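Glycoside hydrolase family 5 (PDB 6LA0) acts as a secreted fungal rutinosidase, a family 5 glycoside hydrolase whose relatives probably release glucose from the ends of beta-1,3-glucans. Local coordinates at residues 12-15 with 16-19; 171-174 with 175-179; 276-279 with 280-284; 311-314 with 315-319. All coordinates share one frame; numbering follows the deposited sequence.

Contact 1 (12-15 with 16-19). With NAG (2-acetamido-2-deoxy-beta-D-glucopyranose), chain C.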
ATOM      1  N   VAL A  12      -6.077 -13.292  12.870  1.00 24.19           N
ATOM      2  CA  VAL A  12      -4.814 -13.607  12.214  1.00 26.08           C
ATOM      3  C   VAL A  12      -3.661 -13.314  13.166  1.00 21.34           C
ATOM      4  O   VAL A  12      -3.618 -12.264  13.816  1.00 22.94           O
ATOM      5  CB  VAL A  12      -4.686 -12.799  10.910  1.00 25.66           C
ATOM      6  CG1 VAL A  12      -3.248 -12.610  10.548  1.00 22.08           C
ATOM      7  CG2 VAL A  12      -5.463 -13.477   9.770  1.00 21.09           C
ATOM      8  N   ASN A  13      -2.705 -14.238  13.236  1.00 23.65           N
ATOM      9  CA  ASN A  13      -1.467 -14.035  13.976  1.00 21.87           C
ATOM     10  C   ASN A  13      -0.333 -13.979  12.965  1.00 19.62           C
ATOM     11  O   ASN A  13       0.005 -14.994  12.351  1.00 17.98           O
ATOM     12  CB  ASN A  13      -1.246 -15.154  14.983  1.00 25.24           C
ATOM     13  CG  ASN A  13      -0.064 -14.898  15.879  1.00 28.91           C
ATOM     14  OD1 ASN A  13       1.029 -14.559  15.423  1.00 23.60           O
ATOM     15  ND2 ASN A  13      -0.278 -15.057  17.170  1.00 29.87           N
ATOM     16  N   TRP A  14       0.252 -12.795  12.794  1.00 18.78           N
ATOM     17  CA  TRP A  14       1.162 -12.598  11.680  1.00 21.28           C
ATOM     18  C   TRP A  14       2.505 -13.282  11.887  1.00 18.49           C
ATOM     19  O   TRP A  14       3.300 -13.326  10.946  1.00 19.73           O
ATOM     20  CB  TRP A  14       1.359 -11.098  11.434  1.00 19.54           C
ATOM     21  CG  TRP A  14       0.285 -10.472  10.544  1.00 17.62           C
ATOM     22  CD1 TRP A  14      -0.734  -9.636  10.948  1.00 18.28           C
ATOM     23  CD2 TRP A  14       0.140 -10.611   9.115  1.00 18.56           C
ATOM     24  NE1 TRP A  14      -1.504  -9.264   9.861  1.00 17.34           N
ATOM     25  CE2 TRP A  14      -0.990  -9.844   8.728  1.00 17.05           C
ATOM     26  CE3 TRP A  14       0.844 -11.314   8.130  1.00 19.60           C
ATOM     27  CZ2 TRP A  14      -1.419  -9.761   7.396  1.00 19.45           C
ATOM     28  CZ3 TRP A  14       0.414 -11.229   6.812  1.00 17.38           C
ATOM     29  CH2 TRP A  14      -0.699 -10.456   6.458  1.00 15.67           C
ATOM     30  N   THR A  15       2.795 -13.804  13.084  1.00 18.16           N
ATOM     31  CA  THR A  15       4.022 -14.593  13.221  1.00 20.43           C
ATOM     32  C   THR A  15       3.900 -15.973  12.582  1.00 19.72           C
ATOM     33  O   THR A  15       4.927 -16.631  12.369  1.00 23.13           O
ATOM     34  CB  THR A  15       4.425 -14.757  14.698  1.00 21.86           C
ATOM     35  OG1 THR A  15       3.590 -15.738  15.317  1.00 24.13           O
ATOM     36  CG2 THR A  15       4.319 -13.435  15.452  1.00 22.40           C
ATOM     37  N   THR A  16       2.679 -16.435  12.303  1.00 21.00           N
ATOM     38  CA  THR A  16       2.415 -17.726  11.667  1.00 22.37           C
ATOM     39  C   THR A  16       1.630 -17.617  10.363  1.00 22.25           C
ATOM     40  O   THR A  16       1.818 -18.444   9.468  1.00 21.20           O
ATOM     41  CB  THR A  16       1.648 -18.652  12.635  1.00 23.62           C
ATOM     42  OG1 THR A  16       0.414 -18.035  13.033  1.00 24.34           O
ATOM     43  CG2 THR A  16       2.478 -18.928  13.891  1.00 23.51           C
ATOM     44  N   PHE A  17       0.766 -16.616  10.231  1.00 21.59           N
ATOM     45  CA  PHE A  17      -0.020 -16.424   9.020  1.00 21.59           C
ATOM     46  C   PHE A  17       0.866 -15.988   7.850  1.00 20.25           C
ATOM     47  O   PHE A  17       1.770 -15.169   8.011  1.00 17.15           O
ATOM     48  CB  PHE A  17      -1.095 -15.370   9.303  1.00 19.19           C
ATOM     49  CG  PHE A  17      -2.024 -15.090   8.155  1.00 20.39           C
ATOM     50  CD1 PHE A  17      -3.065 -15.956   7.850  1.00 21.36           C
ATOM     51  CD2 PHE A  17      -1.888 -13.929   7.412  1.00 20.38           C
ATOM     52  CE1 PHE A  17      -3.955 -15.677   6.800  1.00 19.56           C
ATOM     53  CE2 PHE A  17      -2.775 -13.644   6.358  1.00 22.12           C
ATOM     54  CZ  PHE A  17      -3.802 -14.527   6.057  1.00 19.11           C
ATOM     55  N   LYS A  18       0.597 -16.543   6.666  1.00 17.44           N
ATOM     56  CA  LYS A  18       1.240 -16.117   5.430  1.00 21.30           C
ATOM     57  C   LYS A  18       0.186 -15.942   4.339  1.00 17.15           C
ATOM     58  O   LYS A  18      -0.800 -16.679   4.301  1.00 18.75           O
ATOM     59  CB  LYS A  18       2.296 -17.134   4.964  1.00 22.38           C
ATOM     60  CG  LYS A  18       3.410 -17.418   5.984  1.00 19.39           C
ATOM     61  CD  LYS A  18       4.405 -18.443   5.405  1.00 24.08           C
ATOM     62  CE  LYS A  18       5.857 -18.024   5.606  1.00 28.53           C
ATOM     63  NZ  LYS A  18       6.827 -19.040   5.085  1.00 30.41           N
ATOM     64  N   ALA A  19       0.415 -15.002   3.424  1.00 20.90           N
ATOM     65  CA  ALA A  19      -0.537 -14.824   2.333  1.00 22.29           C
ATOM     66  C   ALA A  19       0.147 -14.178   1.133  1.00 19.07           C
ATOM     67  O   ALA A  19       1.127 -13.442   1.276  1.00 18.52           O
ATOM     68  CB  ALA A  19      -1.744 -13.986   2.774  1.00 23.92           C
TER
HETATM   69  C1  NAG C 401       0.783 -14.831  18.098  1.00 36.68           C
HETATM   70  C2  NAG C 401       0.202 -14.426  19.445  1.00 34.03           C
HETATM   71  C3  NAG C 401       1.326 -14.136  20.433  1.00 40.69           C
HETATM   72  C4  NAG C 401       2.274 -15.326  20.517  1.00 38.60           C
HETATM   73  C5  NAG C 401       2.760 -15.698  19.117  1.00 36.51           C
HETATM   74  C6  NAG C 401       3.638 -16.926  19.094  1.00 34.53           C
HETATM   75  C7  NAG C 401      -1.781 -13.100  20.043  1.00 40.25           C
HETATM   76  C8  NAG C 401      -2.568 -11.850  19.769  1.00 35.14           C
HETATM   77  N2  NAG C 401      -0.676 -13.274  19.306  1.00 38.20           N
HETATM   78  O3  NAG C 401       0.789 -13.832  21.716  1.00 37.45           O
HETATM   79  O4  NAG C 401       3.391 -14.993  21.331  1.00 38.96           O
HETATM   80  O5  NAG C 401       1.636 -15.969  18.265  1.00 34.24           O
HETATM   81  O6  NAG C 401       2.990 -18.034  19.702  1.00 43.95           O
HETATM   82  O7  NAG C 401      -2.130 -13.915  20.896  1.00 43.73           O
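The backbone folds so that one carbonyl, Asn13 O, takes the amides of both Thr16 (3.0 Å from its N) and Phe17 (2.8 Å from its N), a beta turn overlapped by an alpha turn. Inside it lies an Asx turn: Asn13 OD1 accepts from Thr15 N at 3.0 Å, with the amide in the carbonyl plane, while the hydroxyl Thr15 OG1 reaches the same oxygen from above that plane, 2.8 Å away. Two bonds to OD1 thus fix the rotation of the Asn13 amide, whose nitrogen carries the sugar. The sequence Asn13-Trp14-Thr15 is an N-glycosylation sequon, set in the loop that leads into strand 19-23 of the TIM barrel.

On the other flank of the turn three apolar side chains pack together. Phe17, with CG anti to its backbone N (chi1 -178°), swings its ring back toward Val12 and Trp14. The two methyls of Val12 divide the work: CG2 sits over the middle of one Phe17 face, 3.9 Å from the ring centroid in a CH-pi contact, and CG1 lies against Phe17 CG as well as over the rim of the indole. Phe17 in turn presents its edge to the face of Trp14 in a T-shaped stack, the planes at 87° and Phe17 CD2 3.6 Å from Trp14 CZ3. The buried indole reaches inward, where its NE1 is hydrogen-bonded to Thr185 OG1 on strand 184-187. At the outer end, Asn13 ND2 is joined covalently to C1 of the N-acetylglucosamine, at 1.4 Å.

Contact 2 (171-174 with 175-179)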
ATOM      1  N   VAL A 171     -11.541   3.971  11.274  1.00 18.57           N
ATOM      2  CA  VAL A 171     -11.176   2.662  10.735  1.00 17.70           C
ATOM      3  C   VAL A 171     -11.526   1.562  11.729  1.00 20.11           C
ATOM      4  O   VAL A 171     -12.069   0.514  11.350  1.00 20.33           O
ATOM      5  CB  VAL A 171      -9.685   2.634  10.352  1.00 18.46           C
ATOM      6  CG1 VAL A 171      -9.238   1.206   9.950  1.00 14.65           C
ATOM      7  CG2 VAL A 171      -9.397   3.653   9.246  1.00 17.66           C
ATOM      8  N   ILE A 172     -11.218   1.783  13.016  1.00 20.36           N
ATOM      9  CA  ILE A 172     -11.510   0.779  14.040  1.00 16.82           C
ATOM     10  C   ILE A 172     -12.988   0.420  14.019  1.00 19.62           C
ATOM     11  O   ILE A 172     -13.363  -0.760  14.047  1.00 19.86           O
ATOM     12  CB  ILE A 172     -11.077   1.279  15.432  1.00 19.86           C
ATOM     13  CG1 ILE A 172      -9.550   1.328  15.551  1.00 20.91           C
ATOM     14  CG2 ILE A 172     -11.649   0.380  16.507  1.00 20.56           C
ATOM     15  CD1 ILE A 172      -9.054   2.083  16.790  1.00 19.27           C
ATOM     16  N   SER A 173     -13.854   1.447  13.973  1.00 20.02           N
ATOM     17  CA  SER A 173     -15.295   1.216  13.962  1.00 19.43           C
ATOM     18  C   SER A 173     -15.716   0.425  12.727  1.00 20.65           C
ATOM     19  O   SER A 173     -16.501  -0.525  12.831  1.00 20.09           O
ATOM     20  CB  SER A 173     -16.026   2.563  14.045  1.00 25.92           C
ATOM     21  OG  SER A 173     -17.419   2.431  13.825  1.00 24.23           O
ATOM     22  N   PHE A 174     -15.193   0.798  11.549  1.00 22.84           N
ATOM     23  CA  PHE A 174     -15.463   0.055  10.311  1.00 17.93           C
ATOM     24  C   PHE A 174     -15.147  -1.433  10.469  1.00 20.75           C
ATOM     25  O   PHE A 174     -15.948  -2.300  10.092  1.00 21.20           O
ATOM     26  CB  PHE A 174     -14.646   0.661   9.163  1.00 17.15           C
ATOM     27  CG  PHE A 174     -14.832  -0.034   7.831  1.00 20.97           C
ATOM     28  CD1 PHE A 174     -14.062  -1.148   7.482  1.00 18.39           C
ATOM     29  CD2 PHE A 174     -15.756   0.448   6.912  1.00 18.29           C
ATOM     30  CE1 PHE A 174     -14.237  -1.778   6.256  1.00 19.98           C
ATOM     31  CE2 PHE A 174     -15.933  -0.173   5.679  1.00 19.81           C
ATOM     32  CZ  PHE A 174     -15.170  -1.286   5.350  1.00 21.89           C
ATOM     33  N   VAL A 175     -13.969  -1.747  11.023  1.00 20.16           N
ATOM     34  CA  VAL A 175     -13.589  -3.137  11.269  1.00 18.11           C
ATOM     35  C   VAL A 175     -14.529  -3.788  12.278  1.00 20.03           C
ATOM     36  O   VAL A 175     -15.007  -4.913  12.071  1.00 17.58           O
ATOM     37  CB  VAL A 175     -12.124  -3.204  11.743  1.00 19.06           C
ATOM     38  CG1 VAL A 175     -11.754  -4.618  12.202  1.00 17.33           C
ATOM     39  CG2 VAL A 175     -11.193  -2.688  10.666  1.00 18.72           C
ATOM     40  N   GLN A 176     -14.810  -3.093  13.384  1.00 20.64           N
ATOM     41  CA  GLN A 176     -15.619  -3.677  14.450  1.00 25.15           C
ATOM     42  C   GLN A 176     -17.035  -4.000  13.979  1.00 23.85           C
ATOM     43  O   GLN A 176     -17.611  -5.019  14.384  1.00 23.69           O
ATOM     44  CB  GLN A 176     -15.663  -2.727  15.647  1.00 25.02           C
ATOM     45  CG  GLN A 176     -14.425  -2.791  16.533  1.00 25.28           C
ATOM     46  CD  GLN A 176     -14.216  -4.161  17.150  1.00 26.69           C
ATOM     47  OE1 GLN A 176     -13.653  -5.061  16.520  1.00 23.07           O
ATOM     48  NE2 GLN A 176     -14.671  -4.331  18.393  1.00 23.19           N
ATOM     49  N   ASN A 177     -17.618  -3.143  13.137  1.00 23.42           N
ATOM     50  CA  ASN A 177     -18.983  -3.319  12.660  1.00 23.26           C
ATOM     51  C   ASN A 177     -19.038  -3.986  11.287  1.00 24.13           C
ATOM     52  O   ASN A 177     -20.088  -3.975  10.633  1.00 25.18           O
ATOM     53  CB  ASN A 177     -19.704  -1.968  12.647  1.00 22.48           C
ATOM     54  CG  ASN A 177     -19.699  -1.314  14.017  1.00 24.96           C
ATOM     55  OD1 ASN A 177     -19.226  -0.192  14.194  1.00 29.14           O
ATOM     56  ND2 ASN A 177     -20.184  -2.039  15.004  1.00 25.59           N
ATOM     57  N   SER A 178     -17.932  -4.599  10.860  1.00 21.34           N
ATOM     58  CA  SER A 178     -17.863  -5.208   9.543  1.00 25.26           C
ATOM     59  C   SER A 178     -18.681  -6.487   9.430  1.00 23.67           C
ATOM     60  O   SER A 178     -19.011  -6.885   8.312  1.00 23.05           O
ATOM     61  CB  SER A 178     -16.406  -5.501   9.214  1.00 22.61           C
ATOM     62  OG  SER A 178     -15.925  -6.550  10.024  1.00 21.10           O
ATOM     63  N   GLY A 179     -19.024  -7.134  10.542  1.00 25.64           N
ATOM     64  CA  GLY A 179     -19.524  -8.493  10.503  1.00 22.49           C
ATOM     65  C   GLY A 179     -18.442  -9.555  10.485  1.00 28.97           C
ATOM     66  O   GLY A 179     -18.751 -10.748  10.642  1.00 28.66           O
TER
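Val175 lays its CG2 methyl over the carbonyl oxygen of Val171, 3.4 Å away, and meets the Val171 side chain one turn back only loosely, its CG2 4.4 Å from Val171 CG1. With Val175 CG1 anti to the backbone N (chi1 172°), CG2 is the branch left facing back along the helix. Gln176 leans in the same direction, its CG 3.4 Å from Ile172 O, before the chain bends at the next torsion and carries the amide off to Asn230, which binds Gln176 OE1.

This is the last turn of helix 158-176, an outer helix of the TIM barrel, and its i to i+4 ladder runs out here: Val175 N bonds Val171 O, Gln176 N bonds Ile172 O, and Asn177 N closes on Ser173 O at 2.9 Å. Asn177 is the first residue to leave helical geometry. Beyond it Ser178 folds back, so that Val175 O accepts both Ser178 N and Ser178 OG, the hydroxyl at 2.8 Å; OG also takes the amide of Ser180, an ST turn.

Val171, Phe174 and Val175 rest on Ile186 and Tyr184 of strand 184-187, Phe174 reaching on to helix 110-125, while Ile172 packs against helix 209-229.

Contact 3 (276-279 with 280-284)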
ATOM      1  N   PRO A 276      16.521 -11.905 -10.219  1.00 23.42           N
ATOM      2  CA  PRO A 276      16.219 -12.872  -9.142  1.00 19.62           C
ATOM      3  C   PRO A 276      17.227 -12.869  -8.008  1.00 19.04           C
ATOM      4  O   PRO A 276      16.830 -12.933  -6.836  1.00 20.15           O
ATOM      5  CB  PRO A 276      16.202 -14.222  -9.875  1.00 21.18           C
ATOM      6  CG  PRO A 276      15.853 -13.866 -11.299  1.00 18.20           C
ATOM      7  CD  PRO A 276      16.558 -12.569 -11.542  1.00 19.82           C
ATOM      8  N   ALA A 277      18.524 -12.808  -8.321  1.00 23.34           N
ATOM      9  CA  ALA A 277      19.532 -12.707  -7.267  1.00 23.96           C
ATOM     10  C   ALA A 277      19.223 -11.544  -6.328  1.00 25.34           C
ATOM     11  O   ALA A 277      19.331 -11.678  -5.104  1.00 18.15           O
ATOM     12  CB  ALA A 277      20.928 -12.555  -7.883  1.00 22.87           C
ATOM     13  N   ARG A 278      18.808 -10.403  -6.884  1.00 19.11           N
ATOM     14  CA  ARG A 278      18.507  -9.244  -6.045  1.00 22.71           C
ATOM     15  C   ARG A 278      17.251  -9.465  -5.216  1.00 18.50           C
ATOM     16  O   ARG A 278      17.192  -9.051  -4.049  1.00 19.64           O
ATOM     17  CB  ARG A 278      18.348  -7.987  -6.899  1.00 25.95           C
ATOM     18  CG  ARG A 278      18.931  -6.740  -6.243  1.00 28.65           C
ATOM     19  CD  ARG A 278      20.447  -6.884  -6.066  1.00 29.19           C
ATOM     20  NE  ARG A 278      21.169  -6.807  -7.334  1.00 29.86           N
ATOM     21  CZ  ARG A 278      21.574  -5.674  -7.908  1.00 32.90           C
ATOM     22  NH1 ARG A 278      21.314  -4.502  -7.336  1.00 36.44           N
ATOM     23  NH2 ARG A 278      22.237  -5.712  -9.062  1.00 33.29           N
ATOM     24  N   LEU A 279      16.226 -10.083  -5.811  1.00 18.15           N
ATOM     25  CA  LEU A 279      15.004 -10.384  -5.070  1.00 19.80           C
ATOM     26  C   LEU A 279      15.298 -11.252  -3.855  1.00 22.20           C
ATOM     27  O   LEU A 279      14.752 -11.018  -2.764  1.00 16.60           O
ATOM     28  CB  LEU A 279      13.987 -11.082  -5.977  1.00 16.73           C
ATOM     29  CG  LEU A 279      13.342 -10.252  -7.095  1.00 19.85           C
ATOM     30  CD1 LEU A 279      12.769 -11.144  -8.225  1.00 21.92           C
ATOM     31  CD2 LEU A 279      12.260  -9.333  -6.525  1.00 18.27           C
ATOM     32  N   TYR A 280      16.167 -12.260  -4.020  1.00 18.40           N
ATOM     33  CA  TYR A 280      16.442 -13.165  -2.914  1.00 20.82           C
ATOM     34  C   TYR A 280      17.311 -12.489  -1.861  1.00 20.55           C
ATOM     35  O   TYR A 280      17.079 -12.659  -0.659  1.00 20.16           O
ATOM     36  CB  TYR A 280      17.099 -14.443  -3.427  1.00 20.03           C
ATOM     37  CG  TYR A 280      16.127 -15.440  -4.027  1.00 19.46           C
ATOM     38  CD1 TYR A 280      15.478 -16.374  -3.232  1.00 21.48           C
ATOM     39  CD2 TYR A 280      15.872 -15.455  -5.386  1.00 18.32           C
ATOM     40  CE1 TYR A 280      14.588 -17.296  -3.781  1.00 22.75           C
ATOM     41  CE2 TYR A 280      14.985 -16.370  -5.945  1.00 19.05           C
ATOM     42  CZ  TYR A 280      14.341 -17.280  -5.136  1.00 17.57           C
ATOM     43  OH  TYR A 280      13.470 -18.196  -5.698  1.00 22.09           O
ATOM     44  N   ALA A 281      18.305 -11.708  -2.296  1.00 22.02           N
ATOM     45  CA  ALA A 281      19.148 -10.978  -1.352  1.00 20.21           C
ATOM     46  C   ALA A 281      18.316 -10.022  -0.510  1.00 20.03           C
ATOM     47  O   ALA A 281      18.481  -9.954   0.719  1.00 19.15           O
ATOM     48  CB  ALA A 281      20.238 -10.211  -2.100  1.00 21.16           C
ATOM     49  N   ASP A 282      17.417  -9.273  -1.159  1.00 20.45           N
ATOM     50  CA  ASP A 282      16.628  -8.255  -0.462  1.00 15.72           C
ATOM     51  C   ASP A 282      15.682  -8.886   0.550  1.00 17.31           C
ATOM     52  O   ASP A 282      15.521  -8.376   1.670  1.00 18.32           O
ATOM     53  CB  ASP A 282      15.834  -7.421  -1.471  1.00 19.85           C
ATOM     54  CG  ASP A 282      16.700  -6.422  -2.224  1.00 24.00           C
ATOM     55  OD1 ASP A 282      17.798  -6.075  -1.730  1.00 26.77           O
ATOM     56  OD2 ASP A 282      16.290  -5.989  -3.317  1.00 25.33           O
ATOM     57  N   ALA A 283      15.012  -9.971   0.159  1.00 16.94           N
ATOM     58  CA  ALA A 283      14.100 -10.644   1.071  1.00 16.54           C
ATOM     59  C   ALA A 283      14.854 -11.191   2.279  1.00 21.41           C
ATOM     60  O   ALA A 283      14.361 -11.131   3.414  1.00 20.06           O
ATOM     61  CB  ALA A 283      13.358 -11.759   0.335  1.00 15.98           C
ATOM     62  N   GLN A 284      16.073 -11.708   2.053  1.00 18.93           N
ATOM     63  CA  GLN A 284      16.891 -12.194   3.161  1.00 16.92           C
ATOM     64  C   GLN A 284      17.273 -11.061   4.106  1.00 17.75           C
ATOM     65  O   GLN A 284      17.177 -11.207   5.327  1.00 16.61           O
ATOM     66  CB  GLN A 284      18.152 -12.887   2.633  1.00 16.63           C
ATOM     67  CG  GLN A 284      19.060 -13.434   3.738  1.00 21.00           C
ATOM     68  CD  GLN A 284      20.220 -14.269   3.197  1.00 26.86           C
ATOM     69  OE1 GLN A 284      20.170 -14.773   2.073  1.00 27.05           O
ATOM     70  NE2 GLN A 284      21.268 -14.409   4.000  1.00 26.48           N
TER
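Asp282 N gives the shortest polar bond across these turns, to Arg278 O at 2.9 Å and nearly straight (161°). The Asp282 carboxylate itself folds back over its own helix without bonding Arg278: OD2 lies 3.3 Å from Arg278 O, two acceptors that cannot bond, and 4.0 Å from the aliphatic Arg278 CG, and the guanidinium and carboxylate planes stand 79° apart. Each charge is held by other groups. Asp282 OD2 forms a salt bridge with Arg268 and a hydrogen bond with the hydroxyl of Tyr265, an arrangement that would favour the ionised acid. Arg278, bent twice along its chain, hands its NH2 to Asn269 O.

The residues belong to helix 275-285, the connection between strands 257-265 and 294-303 in a beta-alpha-beta unit of the TIM barrel. Leu279 is on the inner side, against Tyr265 at the end of the first strand.

Tyr280 projects from a different side of the helix. Its ring edge slides up to the previous turn, with CD2 3.1 Å from Pro276 O and this oxygen close to the ring plane. The same Pro276 O accepts Tyr280 N at 3.0 Å. Beside it the small Ala281 sets its CB 3.5 Å from Ala277 O.

Contact 4 (311-314 with 315-319)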
ATOM      1  N   LEU A 311      11.268 -12.576 -19.623  1.00 16.68           N
ATOM      2  CA  LEU A 311      11.605 -13.000 -18.267  1.00 21.52           C
ATOM      3  C   LEU A 311      10.564 -12.602 -17.225  1.00 19.96           C
ATOM      4  O   LEU A 311      10.798 -12.826 -16.031  1.00 19.01           O
ATOM      5  CB  LEU A 311      12.982 -12.454 -17.868  1.00 18.86           C
ATOM      6  CG  LEU A 311      14.178 -13.112 -18.569  1.00 22.37           C
ATOM      7  CD1 LEU A 311      15.487 -12.418 -18.181  1.00 21.70           C
ATOM      8  CD2 LEU A 311      14.225 -14.601 -18.248  1.00 19.78           C
ATOM      9  N   ARG A 312       9.413 -12.048 -17.633  1.00 22.12           N
ATOM     10  CA  ARG A 312       8.438 -11.595 -16.644  1.00 18.18           C
ATOM     11  C   ARG A 312       7.908 -12.749 -15.802  1.00 19.02           C
ATOM     12  O   ARG A 312       7.745 -12.614 -14.579  1.00 19.05           O
ATOM     13  CB  ARG A 312       7.280 -10.869 -17.325  1.00 17.57           C
ATOM     14  CG  ARG A 312       7.686  -9.541 -17.934  1.00 19.65           C
ATOM     15  CD  ARG A 312       6.526  -8.888 -18.687  1.00 17.49           C
ATOM     16  NE  ARG A 312       6.149  -9.630 -19.888  1.00 19.12           N
ATOM     17  CZ  ARG A 312       5.121  -9.306 -20.665  1.00 22.43           C
ATOM     18  NH1 ARG A 312       4.376  -8.248 -20.365  1.00 18.33           N
ATOM     19  NH2 ARG A 312       4.843 -10.033 -21.740  1.00 21.00           N
ATOM     20  N   GLU A 313       7.612 -13.887 -16.431  1.00 15.89           N
ATOM     21  CA  GLU A 313       7.053 -15.002 -15.674  1.00 17.12           C
ATOM     22  C   GLU A 313       8.059 -15.523 -14.649  1.00 18.08           C
ATOM     23  O   GLU A 313       7.716 -15.750 -13.474  1.00 20.71           O
ATOM     24  CB  GLU A 313       6.614 -16.117 -16.623  1.00 18.44           C
ATOM     25  CG  GLU A 313       6.041 -17.318 -15.889  1.00 19.94           C
ATOM     26  CD  GLU A 313       5.684 -18.455 -16.812  1.00 28.94           C
ATOM     27  OE1 GLU A 313       6.396 -18.646 -17.831  1.00 32.26           O
ATOM     28  OE2 GLU A 313       4.699 -19.169 -16.502  1.00 25.09           O
ATOM     29  N   ARG A 314       9.313 -15.710 -15.070  1.00 18.83           N
ATOM     30  CA  ARG A 314      10.330 -16.208 -14.147  1.00 17.76           C
ATOM     31  C   ARG A 314      10.522 -15.245 -12.983  1.00 21.67           C
ATOM     32  O   ARG A 314      10.567 -15.662 -11.813  1.00 19.47           O
ATOM     33  CB  ARG A 314      11.652 -16.443 -14.897  1.00 20.20           C
ATOM     34  CG  ARG A 314      12.794 -16.962 -14.001  1.00 24.41           C
ATOM     35  CD  ARG A 314      14.176 -16.732 -14.601  1.00 17.90           C
ATOM     36  NE  ARG A 314      14.623 -15.339 -14.484  1.00 18.38           N
ATOM     37  CZ  ARG A 314      15.835 -14.905 -14.827  1.00 17.68           C
ATOM     38  NH1 ARG A 314      16.755 -15.760 -15.272  1.00 19.05           N
ATOM     39  NH2 ARG A 314      16.147 -13.620 -14.698  1.00 17.83           N
ATOM     40  N   ASN A 315      10.557 -13.941 -13.275  1.00 20.80           N
ATOM     41  CA  ASN A 315      10.906 -12.954 -12.259  1.00 16.93           C
ATOM     42  C   ASN A 315       9.772 -12.726 -11.251  1.00 17.96           C
ATOM     43  O   ASN A 315      10.034 -12.629 -10.044  1.00 18.79           O
ATOM     44  CB  ASN A 315      11.327 -11.647 -12.941  1.00 22.23           C
ATOM     45  CG  ASN A 315      12.668 -11.764 -13.680  1.00 19.69           C
ATOM     46  OD1 ASN A 315      13.482 -12.663 -13.411  1.00 21.42           O
ATOM     47  ND2 ASN A 315      12.909 -10.841 -14.605  1.00 19.22           N
ATOM     48  N   VAL A 316       8.513 -12.634 -11.699  1.00 18.11           N
ATOM     49  CA  VAL A 316       7.430 -12.465 -10.725  1.00 19.80           C
ATOM     50  C   VAL A 316       7.328 -13.705  -9.845  1.00 22.46           C
ATOM     51  O   VAL A 316       7.096 -13.607  -8.631  1.00 18.84           O
ATOM     52  CB  VAL A 316       6.084 -12.125 -11.412  1.00 18.87           C
ATOM     53  CG1 VAL A 316       5.521 -13.307 -12.197  1.00 18.36           C
ATOM     54  CG2 VAL A 316       5.053 -11.676 -10.371  1.00 17.20           C
ATOM     55  N   ASN A 317       7.557 -14.892 -10.421  1.00 15.87           N
ATOM     56  CA  ASN A 317       7.453 -16.085  -9.592  1.00 18.35           C
ATOM     57  C   ASN A 317       8.644 -16.202  -8.647  1.00 16.99           C
ATOM     58  O   ASN A 317       8.490 -16.701  -7.524  1.00 17.72           O
ATOM     59  CB  ASN A 317       7.311 -17.325 -10.473  1.00 23.26           C
ATOM     60  CG  ASN A 317       5.883 -17.548 -10.919  1.00 26.04           C
ATOM     61  OD1 ASN A 317       4.988 -17.759 -10.091  1.00 21.76           O
ATOM     62  ND2 ASN A 317       5.654 -17.491 -12.227  1.00 21.18           N
ATOM     63  N   ALA A 318       9.815 -15.700  -9.057  1.00 16.55           N
ATOM     64  CA  ALA A 318      10.979 -15.701  -8.169  1.00 18.52           C
ATOM     65  C   ALA A 318      10.799 -14.724  -7.012  1.00 21.95           C
ATOM     66  O   ALA A 318      11.277 -14.982  -5.900  1.00 18.91           O
ATOM     67  CB  ALA A 318      12.243 -15.352  -8.953  1.00 18.91           C
ATOM     68  N   GLY A 319      10.121 -13.601  -7.257  1.00 18.86           N
ATOM     69  CA  GLY A 319       9.810 -12.683  -6.170  1.00 18.60           C
ATOM     70  C   GLY A 319       8.827 -13.277  -5.176  1.00 20.00           C
ATOM     71  O   GLY A 319       9.024 -13.193  -3.960  1.00 18.36           O
TER
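Arg314 starts with CB beside the peptide N of Asn315, as the bonding of adjacent residues requires, and its chain then runs nearly straight to CG and CD, the first torsion placing CG anti to the backbone N. The bend comes at the third torsion (76°), which swings the head group round to the side chain of Asn315. There NE and NH2 grip a single atom side-on, each 3.1 Å from Asn315 OD1. That oxygen lies in the guanidinium plane; seen from the amide the two donors differ, NH2 arriving in the carbonyl plane on a lone pair and NE from above it. Leu311 CD2 covers one face of the guanidinium, 3.8 Å above its centre, and NH2 has a second acceptor in Glu273 O.

All this occupies the first turns of helix 312-326, one of the outer helices of the TIM barrel, with Leu311 at its N-cap. The buried Asn315 is held at both ends of its amide, since ND2 donates to Ser272 O in the loop before helix 275-285.

On another side of the same turns, Asn317 folds back onto Glu313 O, which accepts from Asn317 N at 3.2 Å and from Asn317 ND2 at 3.0 Å. The two donors approach from opposite faces of the carbonyl plane, and the ND2 bond is the more bent (140°). Glu313 CG flanks the amide, 3.7 Å from Asn317 ND2. Asn317 ND2 also donates to Tyr363 O, and its OD1 accepts from Arg368 NH2, both in the C-terminal segment.

In the fold
Contact 1 is a surface turn leading into a barrel strand, whereas contacts 2, 3 and 4 are partly buried turns of outer helices. Contacts 3 and 4 lie on neighbouring helices, 275-285 and 312-326, and touch directly: Pro276 CD packs 3.4 Å from Arg314 NH2, and Leu279 CD1 lies 3.6 Å from Asn315 O. Contact 2 lies across the chain's centre from both, its centre about 37 Å from each of theirs. The chemistry follows place: aromatic stacking and a glycan in contact 1, aliphatic packing at a helix end in contact 2, and charged or amide side chains engaging loops and, for contact 3, a barrel strand in contacts 3 and 4.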